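Local coordinates for protein 4-methyl-5(B-hydroxyethyl)-thiazole monophosphate biosynthesis enzyme (Vibrio cholerae O1 biovar El Tor, PDB 3OT1) that is a DJ-1/PfpI family protein that probably takes part in the biosynthesis of thiazole monophosphate, its exact activity being uncertain, at residues Gln38-Ala43 and Ala60-Glu65. Residues are numbered along the deposited sequence; the frame is centred on the assembly and turned at random.
With NA (sodium ion), chain D.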
ATOM      1  N   GLN B  38      13.751   1.273 -12.237  1.00  6.59           N
ATOM      2  CA  GLN B  38      14.731   1.549 -11.194  1.00  7.00           C
ATOM      3  C   GLN B  38      14.200   2.697 -10.360  1.00  6.53           C
ATOM      4  O   GLN B  38      14.121   3.815 -10.842  1.00  6.83           O
ATOM      5  CB  GLN B  38      16.054   1.936 -11.832  1.00  8.22           C
ATOM      6  CG  GLN B  38      16.525   0.975 -12.884  1.00 12.18           C
ATOM      7  CD  GLN B  38      16.707  -0.384 -12.326  1.00 15.55           C
ATOM      8  OE1 GLN B  38      17.506  -0.578 -11.407  1.00 18.31           O
ATOM      9  NE2 GLN B  38      15.960  -1.367 -12.866  1.00 17.15           N
ATOM     10  N   VAL B  39      13.796   2.395  -9.134  1.00  5.17           N
ATOM     11  CA  VAL B  39      13.111   3.351  -8.274  1.00  5.73           C
ATOM     12  C   VAL B  39      14.017   3.743  -7.127  1.00  5.81           C
ATOM     13  O   VAL B  39      14.518   2.903  -6.390  1.00  7.67           O
ATOM     14  CB  VAL B  39      11.788   2.768  -7.740  1.00  6.26           C
ATOM     15  CG1 VAL B  39      11.062   3.841  -6.924  1.00  7.41           C
ATOM     16  CG2 VAL B  39      10.912   2.253  -8.896  1.00  7.39           C
ATOM     17  N   THR B  40      14.256   5.040  -7.001  1.00  5.00           N
ATOM     18  CA  THR B  40      15.079   5.594  -5.954  1.00  5.31           C
ATOM     19  C   THR B  40      14.222   6.393  -4.987  1.00  4.59           C
ATOM     20  O   THR B  40      13.642   7.406  -5.365  1.00  5.22           O
ATOM     21  CB  THR B  40      16.159   6.534  -6.542  1.00  6.08           C
ATOM     22  OG1 THR B  40      16.956   5.803  -7.484  1.00  8.34           O
ATOM     23  CG2 THR B  40      17.042   7.116  -5.452  1.00  8.14           C
HETATM   24  N   MSE B  41      14.195   5.955  -3.737  0.60  4.92           N
HETATM   25  CA  MSE B  41      13.612   6.739  -2.661  0.60  5.35           C
HETATM   26  C   MSE B  41      14.675   7.672  -2.111  0.60  5.20           C
HETATM   27  O   MSE B  41      15.796   7.233  -1.832  0.60  6.15           O
HETATM   28  CB  MSE B  41      13.088   5.793  -1.576  0.60  5.77           C
HETATM   29  CG  MSE B  41      11.964   4.886  -2.051  0.60  5.53           C
HETATM   30 SE   MSE B  41      11.561   3.454  -0.792  0.60  7.19          SE
HETATM   31  CE  MSE B  41      11.367   4.689   0.780  0.60  6.30           C
ATOM     32  N   ALA B  42      14.326   8.955  -1.948  1.00  4.94           N
ATOM     33  CA  ALA B  42      15.277   9.961  -1.501  1.00  5.45           C
ATOM     34  C   ALA B  42      14.640  10.818  -0.405  1.00  5.06           C
ATOM     35  O   ALA B  42      13.535  11.322  -0.588  1.00  5.72           O
ATOM     36  CB  ALA B  42      15.734  10.852  -2.671  1.00  5.76           C
ATOM     37  N   ALA B  43      15.346  10.991   0.708  1.00  4.94           N
ATOM     38  CA  ALA B  43      14.759  11.621   1.878  1.00  5.32           C
ATOM     39  C   ALA B  43      15.009  13.124   1.931  1.00  5.26           C
ATOM     40  O   ALA B  43      16.154  13.565   1.772  1.00  5.75           O
ATOM     41  CB  ALA B  43      15.277  10.988   3.178  1.00  6.10           C
ATOM     42  N   ALA B  60      15.101   5.596   2.806  1.00  5.04           N
ATOM     43  CA  ALA B  60      15.562   6.115   1.539  1.00  5.86           C
ATOM     44  C   ALA B  60      16.992   5.628   1.259  1.00  6.08           C
ATOM     45  O   ALA B  60      17.734   5.308   2.161  1.00  6.56           O
ATOM     46  CB  ALA B  60      15.521   7.634   1.538  1.00  6.49           C
ATOM     47  N   GLU B  61      17.342   5.629  -0.024  1.00  6.94           N
ATOM     48  CA  GLU B  61      18.670   5.222  -0.461  0.50  8.41           C
ATOM     49  C   GLU B  61      19.658   6.387  -0.467  1.00  7.71           C
ATOM     50  O   GLU B  61      20.868   6.184  -0.321  1.00  8.46           O
ATOM     51  CB  GLU B  61      18.568   4.631  -1.857  0.50  9.86           C
ATOM     52  CG  GLU B  61      19.834   4.059  -2.425  0.50 12.83           C
ATOM     53  CD  GLU B  61      19.742   3.945  -3.921  0.50 16.33           C
ATOM     54  OE1 GLU B  61      18.611   3.737  -4.411  0.50 18.68           O
ATOM     55  OE2 GLU B  61      20.778   4.089  -4.602  0.50 21.03           O
ATOM     56  N   GLN B  62      19.173   7.615  -0.622  1.00  7.49           N
ATOM     57  CA  GLN B  62      20.027   8.787  -0.735  1.00  7.41           C
ATOM     58  C   GLN B  62      19.244  10.029  -0.338  1.00  6.64           C
ATOM     59  O   GLN B  62      18.026   9.999  -0.168  1.00  6.91           O
ATOM     60  CB  GLN B  62      20.612   8.888  -2.159  1.00  7.74           C
ATOM     61  CG  GLN B  62      19.592   9.141  -3.215  1.00  7.92           C
ATOM     62  CD  GLN B  62      20.121   8.795  -4.623  1.00 10.49           C
ATOM     63  OE1 GLN B  62      20.603   7.689  -4.843  1.00 13.21           O
ATOM     64  NE2 GLN B  62      19.968   9.708  -5.580  1.00 12.51           N
ATOM     65  N   THR B  63      19.974  11.107  -0.163  1.00  6.80           N
ATOM     66  CA  THR B  63      19.378  12.364   0.221  1.00  6.70           C
ATOM     67  C   THR B  63      18.730  13.062  -0.974  1.00  5.86           C
ATOM     68  O   THR B  63      19.300  13.136  -2.052  1.00  7.83           O
ATOM     69  CB  THR B  63      20.422  13.256   0.837  1.00  8.15           C
ATOM     70  OG1 THR B  63      19.782  14.419   1.303  1.00 10.75           O
ATOM     71  CG2 THR B  63      21.547  13.652  -0.100  1.00 10.71           C
ATOM     72  N   LEU B  64      17.541  13.605  -0.756  1.00  6.22           N
ATOM     73  CA  LEU B  64      16.813  14.311  -1.797  1.00  6.22           C
ATOM     74  C   LEU B  64      17.589  15.518  -2.279  1.00  6.71           C
ATOM     75  O   LEU B  64      17.646  15.802  -3.469  1.00  6.99           O
ATOM     76  CB  LEU B  64      15.424  14.679  -1.260  1.00  7.24           C
ATOM     77  CG  LEU B  64      14.474  15.338  -2.254  1.00  7.23           C
ATOM     78  CD1 LEU B  64      14.764  16.817  -2.411  1.00  8.79           C
ATOM     79  CD2 LEU B  64      14.393  14.681  -3.587  1.00  7.16           C
ATOM     80  N   GLU B  65      18.221  16.205  -1.349  1.00  8.12           N
ATOM     81  CA  GLU B  65      18.795  17.493  -1.652  1.00  9.29           C
ATOM     82  C   GLU B  65      19.965  17.411  -2.640  1.00 10.60           C
ATOM     83  O   GLU B  65      20.270  18.409  -3.313  1.00 13.57           O
ATOM     84  CB  GLU B  65      19.160  18.199  -0.351  1.00  9.85           C
ATOM     85  CG  GLU B  65      17.932  18.644   0.524  1.00 10.51           C
ATOM     86  CD  GLU B  65      17.329  17.591   1.465  1.00  8.84           C
ATOM     87  OE1 GLU B  65      17.682  16.380   1.380  1.00  8.60           O
ATOM     88  OE2 GLU B  65      16.526  18.027   2.335  1.00 10.26           O
TER
HETATM   89 NA    NA D 207      17.993  14.560   2.708  0.80  8.35          NA
HETATM   90  O   HOH W   1      18.062   3.292  -6.706  1.00 32.65           O
HETATM   91  O   HOH W   2      19.659   6.086  -7.497  1.00 77.73           O
HETATM   92  O   HOH W   3      18.579  12.449   3.756  1.00 11.55           O
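A42 and A43 pair in parallel with Q62 and T63, held by three backbone hydrogen bonds: E61 N to M41 O, A43 N to Q62 O and L64 N to A43 O. The last, 2.9 Å from L64 N to A43 O, is nearly straight at its hydrogen (171°), yet L64 N sits above the A43 carbonyl plane. A43 O also binds a sodium ion at 2.3 Å. T63 OG1 and E65 OE1 join it, with a water and G45 O completing the site. E65 reaches the ion because its chain bends at chi2 (84°). The shared sodium explains why E65 OE1 lies close to A43 O and T63 OG1 without a hydrogen bond. T40 CG2 lies against the Q62 amide, 3.6 Å from CD, the two side chains crossing at about a right angle. A water bonded to T40 OG1 donates to Q62 OE1. A60 CB packs on A43 CB at 3.7 Å, whereas A42 CB lies against L64, whose side chain continues onto L96 of helix 91-102. Strand 62-63 is a short edge strand of the chain's mainly parallel sheet, beside 38-43, in the DJ-1/PfpI alpha/beta fold, with sodium bound where the pair ends.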